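Carboxylesterase (Uncultured bacterium, PDB 5GMX) hydrolyses carboxylic esters as a family VIII carboxylesterase of the beta-lactamase clan and also acts on oxyimino cephalosporins. Local coordinates at residues Gly37-Asp47 against Arg273-Asn284; Leu135-Leu145 against Val163-Arg174. All coordinates share one frame; numbering follows the deposited sequence.

Interaction 1. Residues Gly37-Asp47 against Arg273-Asn284; sequences GLAIEGEIVVD and RGIAKVYGALAN
The guanidinium of R273 receives the carboxylate of D47 at its edge, the two planes 64° apart. NH1 does the gripping: R273 NH1 lies 2.8 Å from D47 OD1, which offers its syn lone pair although the oxygen is tilted 19° from the guanidinium plane, and a weak second bond runs from NH1 to OD2. The bend at chi3 of R273 (50°) brings NH1 round to the D47 carboxylate, and CD of R273 passes 3.2 Å from OD2 of D47. NE and NH2 are engaged elsewhere, by D200 and the carbonyl of S63.

At the other end, the flat amide of N284 lies beside the type I' turn of the hairpin, ND2 3.3 Å from CA of G42; its polar atoms bond to R356 and T287. Between these ends helix 273-283 packs on the hairpin of strands 33-40 and 43-51 in the antiparallel sheet characteristic of the beta-lactamase fold. CB of A276 presses on G37 C at 3.4 Å, and A39 CB rests on G280 CA at 3.7 Å; these small residues let strand 37-40 and helix axes approach to 6.8 Å. I44 crosses K277 at about a right angle, CG1 against CG. One water links G42 N to G280 O. The chemistry is thus divided: a charged pair and a water-bridged turn bracket a close apolar seam, and R273, shared between D47 and D200, probably has its positive charge well balanced.

Interaction 2. Residues Leu135-Leu145 against Val163-Arg174; sequences LYDWDKLCAML and VVFGHIAGEVAR
W138 and H167 form an offset stack where helix 138-145 crosses helix 165-174 almost perpendicularly, in the helical part of this beta-lactamase-fold enzyme. The two side chains run alongside each other from opposing helices, pointing contrary ways; the six-membered ring of W138 and the imidazole have centroids 4.3 Å apart and planes at 27°. W138 is a knob among H167, G170, E171 and R174 of the crossing helix; H167 in turn sits among W138, L141 and C142, with L135 of the preceding helix. The imidazole is therefore sandwiched, W138 over one face and CD2 of L141 over the opposite one, with C142 SG at its edge. A water joins H167 NE2 to the carbonyl of L135. Farther along, L145 CD1 packs on V164 CB at 3.6 Å and on I168 CG2.

With CG of W138 anti to the backbone N (chi1 -176°), the indole reaches across to E171. E171 OE1 also takes R174 NH1 at 2.8 Å through its syn lone pair, while OE2 pairs with R175; D139 joins by a long charge contact to R174 NH1 and through waters. These bonds fix the carboxylate: E171 OE1 accepts W138 NE1 at 2.9 Å on its anti side, well out of the carboxylate plane, along a nearly straight N-H...O of 170° in the indole plane.

Interactions 1 and 2 lie on opposite sides of the chain's centre, their own centres 29 Å apart and their nearest atoms about 10 Å apart, without touching. In sequence, both segments of interaction 2 fall between the two segments of interaction 1. Helix 72-86, which follows the pocket residue S71 and carries K74, comes between them: I275, V278 and L282 of interaction 1 pack on it, as do F165 and A173 of interaction 2. Interaction 2 is the one nearer the ligand, the V163 side chain being about 5 Å from bound phenylmethanesulfonic acid. F165 touches K74, itself a pocket residue and probably the lysine of an SxxK motif.

Interaction 1. Residues Gly37-Asp47 against Arg273-Asn284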
loop_
_atom_site.group_PDB
_atom_site.type_symbol
_atom_site.label_atom_id
_atom_site.label_comp_id
_atom_site.label_asym_id
_atom_site.label_seq_id
_atom_site.Cartn_x
_atom_site.Cartn_y
_atom_site.Cartn_z
ATOM N N GLY A 37 8.595 -11.878 -0.647
ATOM C CA GLY A 37 7.718 -12.958 -0.239
ATOM C C GLY A 37 6.819 -13.404 -1.379
ATOM O O GLY A 37 6.465 -12.618 -2.269
ATOM N N LEU A 38 6.468 -14.685 -1.359
ATOM C CA LEU A 38 5.544 -15.247 -2.324
ATOM C C LEU A 38 4.661 -16.284 -1.641
ATOM O O LEU A 38 5.151 -17.228 -1.006
ATOM C CB LEU A 38 6.293 -15.863 -3.511
ATOM C CG LEU A 38 5.449 -16.521 -4.618
ATOM C CD1 LEU A 38 4.714 -15.491 -5.444
ATOM C CD2 LEU A 38 6.300 -17.398 -5.534
ATOM N N ALA A 39 3.354 -16.082 -1.747
ATOM C CA ALA A 39 2.372 -17.006 -1.205
ATOM C C ALA A 39 1.608 -17.677 -2.335
ATOM O O ALA A 39 1.226 -17.033 -3.313
ATOM C CB ALA A 39 1.414 -16.293 -0.258
ATOM N N ILE A 40 1.413 -18.983 -2.203
ATOM C CA ILE A 40 0.637 -19.763 -3.150
ATOM C C ILE A 40 -0.410 -20.563 -2.380
ATOM O O ILE A 40 -0.092 -21.232 -1.385
ATOM C CB ILE A 40 1.530 -20.717 -3.986
ATOM C CG1 ILE A 40 2.531 -19.921 -4.821
ATOM C CG2 ILE A 40 0.684 -21.569 -4.931
ATOM C CD1 ILE A 40 1.883 -19.156 -5.966
ATOM N N GLU A 41 -1.659 -20.448 -2.823
ATOM C CA GLU A 41 -2.773 -21.207 -2.262
ATOM C C GLU A 41 -2.841 -21.132 -0.742
ATOM O O GLU A 41 -3.097 -22.127 -0.082
ATOM C CB GLU A 41 -2.688 -22.669 -2.716
ATOM C CG GLU A 41 -2.914 -22.842 -4.214
ATOM C CD GLU A 41 -2.930 -24.296 -4.671
ATOM O OE1 GLU A 41 -3.060 -25.203 -3.816
ATOM O OE2 GLU A 41 -2.835 -24.527 -5.899
ATOM N N GLY A 42 -2.601 -19.943 -0.197
ATOM C CA GLY A 42 -2.777 -19.715 1.219
ATOM C C GLY A 42 -1.582 -20.072 2.075
ATOM O O GLY A 42 -1.695 -20.101 3.301
ATOM N N GLU A 43 -0.435 -20.333 1.452
ATOM C CA GLU A 43 0.769 -20.600 2.235
ATOM C C GLU A 43 1.973 -19.846 1.685
ATOM O O GLU A 43 2.154 -19.763 0.470
ATOM C CB GLU A 43 1.071 -22.110 2.255
ATOM C CG GLU A 43 -0.055 -23.004 2.819
ATOM C CD GLU A 43 -0.340 -22.801 4.318
ATOM O OE1 GLU A 43 0.462 -22.147 5.021
ATOM O OE2 GLU A 43 -1.388 -23.298 4.793
ATOM N N ILE A 44 2.804 -19.303 2.572
ATOM C CA ILE A 44 4.085 -18.731 2.152
ATOM C C ILE A 44 5.036 -19.831 1.659
ATOM O O ILE A 44 5.335 -20.770 2.396
ATOM C CB ILE A 44 4.757 -17.946 3.296
ATOM C CG1 ILE A 44 3.945 -16.686 3.629
ATOM C CG2 ILE A 44 6.196 -17.586 2.933
ATOM C CD1 ILE A 44 4.002 -15.597 2.537
ATOM N N VAL A 45 5.513 -19.714 0.423
ATOM C CA VAL A 45 6.384 -20.735 -0.149
ATOM C C VAL A 45 7.736 -20.162 -0.557
ATOM O O VAL A 45 8.685 -20.903 -0.814
ATOM C CB VAL A 45 5.725 -21.421 -1.367
ATOM C CG1 VAL A 45 4.454 -22.155 -0.946
ATOM C CG2 VAL A 45 5.426 -20.408 -2.464
ATOM N N VAL A 46 7.818 -18.838 -0.631
ATOM C CA VAL A 46 9.101 -18.158 -0.791
ATOM C C VAL A 46 9.207 -17.034 0.239
ATOM O O VAL A 46 8.285 -16.236 0.403
ATOM C CB VAL A 46 9.298 -17.576 -2.203
ATOM C CG1 VAL A 46 10.682 -16.954 -2.325
ATOM C CG2 VAL A 46 9.104 -18.648 -3.262
ATOM N N ASP A 47 10.334 -16.990 0.939
ATOM C CA ASP A 47 10.574 -16.015 1.989
ATOM C C ASP A 47 12.076 -15.739 2.024
ATOM O O ASP A 47 12.832 -16.469 2.660
ATOM C CB ASP A 47 10.058 -16.546 3.332
ATOM C CG ASP A 47 10.307 -15.589 4.495
ATOM O OD1 ASP A 47 10.739 -14.438 4.259
ATOM O OD2 ASP A 47 10.044 -15.985 5.655
ATOM N N ARG A 273 7.722 -10.249 3.334
ATOM C CA ARG A 273 6.942 -11.320 3.951
ATOM C C ARG A 273 5.569 -10.840 4.432
ATOM O O ARG A 273 4.563 -11.508 4.190
ATOM C CB ARG A 273 7.713 -11.949 5.119
ATOM C CG ARG A 273 6.976 -13.110 5.793
ATOM C CD ARG A 273 7.883 -13.869 6.765
ATOM N NE ARG A 273 8.544 -12.949 7.672
ATOM C CZ ARG A 273 9.849 -12.696 7.675
ATOM N NH1 ARG A 273 10.663 -13.322 6.833
ATOM N NH2 ARG A 273 10.340 -11.817 8.534
ATOM N N GLY A 274 5.520 -9.689 5.103
ATOM C CA GLY A 274 4.253 -9.151 5.585
ATOM C C GLY A 274 3.290 -8.844 4.446
ATOM O O GLY A 274 2.095 -9.228 4.469
ATOM N N ILE A 275 3.830 -8.179 3.427
ATOM C CA ILE A 275 3.071 -7.817 2.234
ATOM C C ILE A 275 2.518 -9.057 1.545
ATOM O O ILE A 275 1.332 -9.117 1.194
ATOM C CB ILE A 275 3.943 -7.027 1.241
ATOM C CG1 ILE A 275 4.445 -5.735 1.883
ATOM C CG2 ILE A 275 3.176 -6.728 -0.035
ATOM C CD1 ILE A 275 5.521 -5.033 1.059
ATOM N N ALA A 276 3.387 -10.049 1.366
ATOM C CA ALA A 276 3.004 -11.272 0.681
ATOM C C ALA A 276 1.973 -12.057 1.474
ATOM O O ALA A 276 1.180 -12.784 0.895
ATOM C CB ALA A 276 4.221 -12.143 0.420
ATOM N N LYS A 277 2.014 -11.954 2.798
ATOM C CA LYS A 277 1.014 -12.634 3.608
ATOM C C LYS A 277 -0.359 -12.007 3.416
ATOM O O LYS A 277 -1.346 -12.727 3.242
ATOM C CB LYS A 277 1.393 -12.615 5.090
ATOM C CG LYS A 277 2.411 -13.690 5.460
ATOM C CD LYS A 277 2.761 -13.665 6.938
ATOM C CE LYS A 277 3.843 -14.723 7.230
ATOM N NZ LYS A 277 4.113 -14.850 8.687
ATOM N N VAL A 278 -0.430 -10.674 3.449
ATOM C CA VAL A 278 -1.736 -10.034 3.248
ATOM C C VAL A 278 -2.284 -10.324 1.841
ATOM O O VAL A 278 -3.440 -10.767 1.678
ATOM C CB VAL A 278 -1.674 -8.516 3.487
ATOM C CG1 VAL A 278 -3.045 -7.882 3.253
ATOM C CG2 VAL A 278 -1.200 -8.235 4.905
ATOM N N TYR A 279 -1.463 -10.092 0.821
ATOM C CA TYR A 279 -1.950 -10.345 -0.531
ATOM C C TYR A 279 -2.158 -11.836 -0.795
ATOM O O TYR A 279 -2.966 -12.208 -1.631
ATOM C CB TYR A 279 -1.005 -9.751 -1.569
ATOM C CG TYR A 279 -1.242 -8.278 -1.764
ATOM C CD1 TYR A 279 -2.402 -7.828 -2.375
ATOM C CD2 TYR A 279 -0.322 -7.335 -1.315
ATOM C CE1 TYR A 279 -2.643 -6.469 -2.562
ATOM C CE2 TYR A 279 -0.548 -5.976 -1.493
ATOM C CZ TYR A 279 -1.717 -5.550 -2.119
ATOM O OH TYR A 279 -1.957 -4.212 -2.295
ATOM N N GLY A 280 -1.440 -12.674 -0.057
ATOM C CA GLY A 280 -1.592 -14.114 -0.114
ATOM C C GLY A 280 -2.968 -14.515 0.382
ATOM O O GLY A 280 -3.645 -15.317 -0.266
ATOM N N ALA A 281 -3.398 -13.937 1.504
ATOM C CA ALA A 281 -4.774 -14.144 1.974
ATOM C C ALA A 281 -5.780 -13.672 0.931
ATOM O O ALA A 281 -6.764 -14.365 0.651
ATOM C CB ALA A 281 -5.021 -13.421 3.296
ATOM N N LEU A 282 -5.544 -12.490 0.361
ATOM C CA LEU A 282 -6.484 -11.954 -0.629
ATOM C C LEU A 282 -6.565 -12.768 -1.923
ATOM O O LEU A 282 -7.610 -12.830 -2.559
ATOM C CB LEU A 282 -6.148 -10.500 -0.970
ATOM C CG LEU A 282 -6.243 -9.544 0.227
ATOM C CD1 LEU A 282 -5.961 -8.101 -0.197
ATOM C CD2 LEU A 282 -7.585 -9.673 0.956
ATOM N N ALA A 283 -5.447 -13.340 -2.336
ATOM C CA ALA A 283 -5.396 -14.129 -3.550
ATOM C C ALA A 283 -6.022 -15.500 -3.345
ATOM O O ALA A 283 -6.417 -16.164 -4.308
ATOM C CB ALA A 283 -3.966 -14.265 -4.018
ATOM N N ASN A 284 -6.113 -15.922 -2.090
ATOM C CA ASN A 284 -6.624 -17.254 -1.776
ATOM C C ASN A 284 -8.072 -17.226 -1.281
ATOM O O ASN A 284 -8.492 -18.075 -0.491
ATOM C CB ASN A 284 -5.725 -17.932 -0.742
ATOM C CG ASN A 284 -6.003 -19.414 -0.614
ATOM O OD1 ASN A 284 -6.171 -20.107 -1.616
ATOM N ND2 ASN A 284 -6.056 -19.909 0.622
HETATM O O HOH W 1 -1.962 -17.386 -1.524
#

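Interaction 2. Residues Leu135-Leu145 against Val163-Arg174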
loop_
_atom_site.group_PDB
_atom_site.type_symbol
_atom_site.label_atom_id
_atom_site.label_comp_id
_atom_site.label_asym_id
_atom_site.label_seq_id
_atom_site.Cartn_x
_atom_site.Cartn_y
_atom_site.Cartn_z
ATOM N N LEU A 135 0.814 16.627 9.285
ATOM C CA LEU A 135 0.531 15.267 8.847
ATOM C C LEU A 135 0.321 14.341 10.038
ATOM O O LEU A 135 -0.511 13.428 9.985
ATOM C CB LEU A 135 1.674 14.739 7.979
ATOM C CG LEU A 135 1.343 14.277 6.568
ATOM C CD1 LEU A 135 0.561 15.351 5.835
ATOM C CD2 LEU A 135 2.629 13.939 5.828
ATOM N N TYR A 136 1.056 14.589 11.119
ATOM C CA TYR A 136 0.985 13.678 12.265
ATOM C C TYR A 136 -0.258 13.911 13.137
ATOM O O TYR A 136 -0.614 13.063 13.949
ATOM C CB TYR A 136 2.258 13.779 13.108
ATOM C CG TYR A 136 3.522 13.576 12.301
ATOM C CD1 TYR A 136 3.495 12.880 11.096
ATOM C CD2 TYR A 136 4.739 14.085 12.732
ATOM C CE1 TYR A 136 4.637 12.695 10.353
ATOM C CE2 TYR A 136 5.889 13.900 11.995
ATOM C CZ TYR A 136 5.831 13.206 10.804
ATOM O OH TYR A 136 6.965 13.020 10.052
ATOM N N ASP A 137 -0.929 15.045 12.956
ATOM C CA ASP A 137 -2.142 15.326 13.722
ATOM C C ASP A 137 -3.369 14.848 12.950
ATOM O O ASP A 137 -3.915 15.575 12.112
ATOM C CB ASP A 137 -2.248 16.821 14.034
ATOM C CG ASP A 137 -3.362 17.147 15.035
ATOM O OD1 ASP A 137 -4.360 16.393 15.133
ATOM O OD2 ASP A 137 -3.233 18.173 15.739
ATOM N N TRP A 138 -3.812 13.633 13.262
ATOM C CA TRP A 138 -4.839 12.939 12.482
ATOM C C TRP A 138 -6.160 13.702 12.346
ATOM O O TRP A 138 -6.646 13.955 11.230
ATOM C CB TRP A 138 -5.116 11.567 13.098
ATOM C CG TRP A 138 -6.093 10.764 12.302
ATOM C CD1 TRP A 138 -7.455 10.802 12.390
ATOM C CD2 TRP A 138 -5.783 9.810 11.280
ATOM N NE1 TRP A 138 -8.012 9.927 11.490
ATOM C CE2 TRP A 138 -7.006 9.307 10.794
ATOM C CE3 TRP A 138 -4.589 9.325 10.735
ATOM C CZ2 TRP A 138 -7.071 8.338 9.790
ATOM C CZ3 TRP A 138 -4.654 8.363 9.735
ATOM C CH2 TRP A 138 -5.886 7.879 9.275
ATOM N N ASP A 139 -6.748 14.044 13.484
ATOM C CA ASP A 139 -8.067 14.669 13.510
ATOM C C ASP A 139 -8.061 16.037 12.839
ATOM O O ASP A 139 -9.033 16.430 12.195
ATOM C CB ASP A 139 -8.562 14.783 14.952
ATOM C CG ASP A 139 -8.732 13.423 15.614
ATOM O OD1 ASP A 139 -9.022 12.441 14.889
ATOM O OD2 ASP A 139 -8.572 13.336 16.854
ATOM N N LYS A 140 -6.962 16.761 13.003
ATOM C CA LYS A 140 -6.831 18.094 12.429
ATOM C C LYS A 140 -6.716 18.033 10.897
ATOM O O LYS A 140 -7.388 18.781 10.173
ATOM C CB LYS A 140 -5.622 18.806 13.038
ATOM C CG LYS A 140 -5.426 20.225 12.561
ATOM C CD LYS A 140 -4.305 20.894 13.344
ATOM C CE LYS A 140 -3.747 22.091 12.599
ATOM N NZ LYS A 140 -4.760 23.181 12.547
ATOM N N LEU A 141 -5.869 17.132 10.406
ATOM C CA LEU A 141 -5.728 16.945 8.967
ATOM C C LEU A 141 -7.050 16.501 8.335
ATOM O O LEU A 141 -7.448 17.013 7.284
ATOM C CB LEU A 141 -4.634 15.930 8.656
ATOM C CG LEU A 141 -4.319 15.829 7.165
ATOM C CD1 LEU A 141 -3.653 17.106 6.682
ATOM C CD2 LEU A 141 -3.433 14.629 6.886
ATOM N N CYS A 142 -7.729 15.563 8.996
ATOM C CA CYS A 142 -9.016 15.066 8.518
ATOM C C CYS A 142 -10.076 16.175 8.491
ATOM O O CYS A 142 -10.875 16.249 7.547
ATOM C CB CYS A 142 -9.485 13.887 9.380
ATOM S SG CYS A 142 -8.533 12.351 9.073
ATOM N N ALA A 143 -10.094 17.013 9.530
ATOM C CA ALA A 143 -11.034 18.140 9.593
ATOM C C ALA A 143 -10.776 19.086 8.433
ATOM O O ALA A 143 -11.704 19.514 7.758
ATOM C CB ALA A 143 -10.924 18.887 10.925
HETATM N N MSE A 144 -9.505 19.402 8.202
HETATM C CA MSE A 144 -9.132 20.219 7.058
HETATM C C MSE A 144 -9.585 19.641 5.711
HETATM O O MSE A 144 -10.141 20.361 4.871
HETATM C CB MSE A 144 -7.626 20.416 7.047
HETATM C CG MSE A 144 -7.074 20.961 5.745
HETATM SE SE MSE A 144 -5.138 21.148 5.901
HETATM C CE MSE A 144 -5.072 22.224 7.537
ATOM N N LEU A 145 -9.343 18.348 5.494
ATOM C CA LEU A 145 -9.746 17.723 4.231
ATOM C C LEU A 145 -11.258 17.699 4.041
ATOM O O LEU A 145 -11.735 17.924 2.933
ATOM C CB LEU A 145 -9.192 16.302 4.114
ATOM C CG LEU A 145 -7.677 16.261 3.925
ATOM C CD1 LEU A 145 -7.168 14.831 3.950
ATOM C CD2 LEU A 145 -7.286 16.976 2.634
ATOM N N VAL A 163 -0.810 11.483 -0.823
ATOM C CA VAL A 163 -0.402 11.358 0.570
ATOM C C VAL A 163 -1.613 11.190 1.481
ATOM O O VAL A 163 -1.579 10.407 2.430
ATOM C CB VAL A 163 0.437 12.571 1.032
ATOM C CG1 VAL A 163 0.830 12.423 2.503
ATOM C CG2 VAL A 163 1.684 12.730 0.152
ATOM N N VAL A 164 -2.682 11.925 1.190
ATOM C CA VAL A 164 -3.825 11.997 2.096
ATOM C C VAL A 164 -4.832 10.853 1.934
ATOM O O VAL A 164 -5.796 10.778 2.695
ATOM C CB VAL A 164 -4.578 13.346 1.928
ATOM C CG1 VAL A 164 -3.631 14.517 2.154
ATOM C CG2 VAL A 164 -5.225 13.443 0.558
ATOM N N PHE A 165 -4.622 9.967 0.959
ATOM C CA PHE A 165 -5.532 8.820 0.744
ATOM C C PHE A 165 -5.770 8.024 2.032
ATOM O O PHE A 165 -6.904 7.648 2.352
ATOM C CB PHE A 165 -4.981 7.890 -0.348
ATOM C CG PHE A 165 -5.780 6.618 -0.548
ATOM C CD1 PHE A 165 -6.878 6.603 -1.387
ATOM C CD2 PHE A 165 -5.407 5.434 0.069
ATOM C CE1 PHE A 165 -7.609 5.439 -1.582
ATOM C CE2 PHE A 165 -6.132 4.269 -0.124
ATOM C CZ PHE A 165 -7.233 4.274 -0.955
ATOM N N GLY A 166 -4.683 7.770 2.758
ATOM C CA GLY A 166 -4.732 7.000 3.983
ATOM C C GLY A 166 -5.589 7.650 5.050
ATOM O O GLY A 166 -6.291 6.964 5.793
ATOM N N HIS A 167 -5.550 8.981 5.113
ATOM C CA HIS A 167 -6.350 9.719 6.080
ATOM C C HIS A 167 -7.850 9.685 5.779
ATOM O O HIS A 167 -8.655 9.521 6.694
ATOM C CB HIS A 167 -5.891 11.176 6.158
ATOM C CG HIS A 167 -4.684 11.377 7.022
ATOM N ND1 HIS A 167 -3.403 11.150 6.571
ATOM C CD2 HIS A 167 -4.567 11.756 8.316
ATOM C CE1 HIS A 167 -2.544 11.398 7.545
ATOM N NE2 HIS A 167 -3.225 11.762 8.617
ATOM N N ILE A 168 -8.237 9.862 4.518
ATOM C CA ILE A 168 -9.663 9.905 4.202
ATOM C C ILE A 168 -10.274 8.494 4.241
ATOM O O ILE A 168 -11.360 8.278 4.836
ATOM C CB ILE A 168 -9.929 10.594 2.839
ATOM C CG1 ILE A 168 -9.135 9.928 1.715
ATOM C CG2 ILE A 168 -9.562 12.071 2.919
ATOM C CD1 ILE A 168 -9.203 10.675 0.386
ATOM N N ALA A 169 -9.569 7.535 3.639
ATOM C CA ALA A 169 -9.998 6.138 3.708
ATOM C C ALA A 169 -10.085 5.689 5.169
ATOM O O ALA A 169 -11.107 5.149 5.638
ATOM C CB ALA A 169 -9.031 5.246 2.931
ATOM N N GLY A 170 -9.008 5.977 5.890
ATOM C CA GLY A 170 -8.871 5.598 7.282
ATOM C C GLY A 170 -9.916 6.235 8.175
ATOM O O GLY A 170 -10.379 5.615 9.126
ATOM N N GLU A 171 -10.283 7.478 7.883
ATOM C CA GLU A 171 -11.260 8.164 8.712
ATOM C C GLU A 171 -12.638 7.564 8.489
ATOM O O GLU A 171 -13.438 7.476 9.428
ATOM C CB GLU A 171 -11.269 9.669 8.445
ATOM C CG GLU A 171 -12.236 10.457 9.333
ATOM C CD GLU A 171 -11.942 10.354 10.837
ATOM O OE1 GLU A 171 -10.915 9.762 11.238
ATOM O OE2 GLU A 171 -12.758 10.873 11.630
ATOM N N VAL A 172 -12.925 7.136 7.263
ATOM C CA VAL A 172 -14.178 6.399 7.080
ATOM C C VAL A 172 -14.186 5.127 7.945
ATOM O O VAL A 172 -15.160 4.845 8.704
ATOM C CB VAL A 172 -14.404 6.030 5.609
ATOM C CG1 VAL A 172 -15.607 5.104 5.462
ATOM C CG2 VAL A 172 -14.601 7.292 4.789
ATOM N N ALA A 173 -13.070 4.399 7.865
ATOM C CA ALA A 173 -12.894 3.183 8.661
ATOM C C ALA A 173 -13.084 3.417 10.160
ATOM O O ALA A 173 -13.727 2.614 10.837
ATOM C CB ALA A 173 -11.513 2.584 8.401
ATOM N N ARG A 174 -12.523 4.514 10.663
ATOM C CA ARG A 174 -12.598 4.849 12.074
ATOM C C ARG A 174 -14.009 5.241 12.455
ATOM O O ARG A 174 -14.464 4.914 13.549
ATOM C CB ARG A 174 -11.635 5.990 12.423
ATOM C CG ARG A 174 -10.165 5.642 12.332
ATOM C CD ARG A 174 -9.287 6.793 12.820
ATOM N NE ARG A 174 -9.443 7.063 14.248
ATOM C CZ ARG A 174 -9.975 8.175 14.752
ATOM N NH1 ARG A 174 -10.405 9.134 13.943
ATOM N NH2 ARG A 174 -10.074 8.335 16.070
HETATM O O HOH W 2 -1.760 11.326 11.139
HETATM O O HOH W 3 -10.403 10.548 17.145
HETATM O O HOH W 4 -11.545 12.586 13.164
#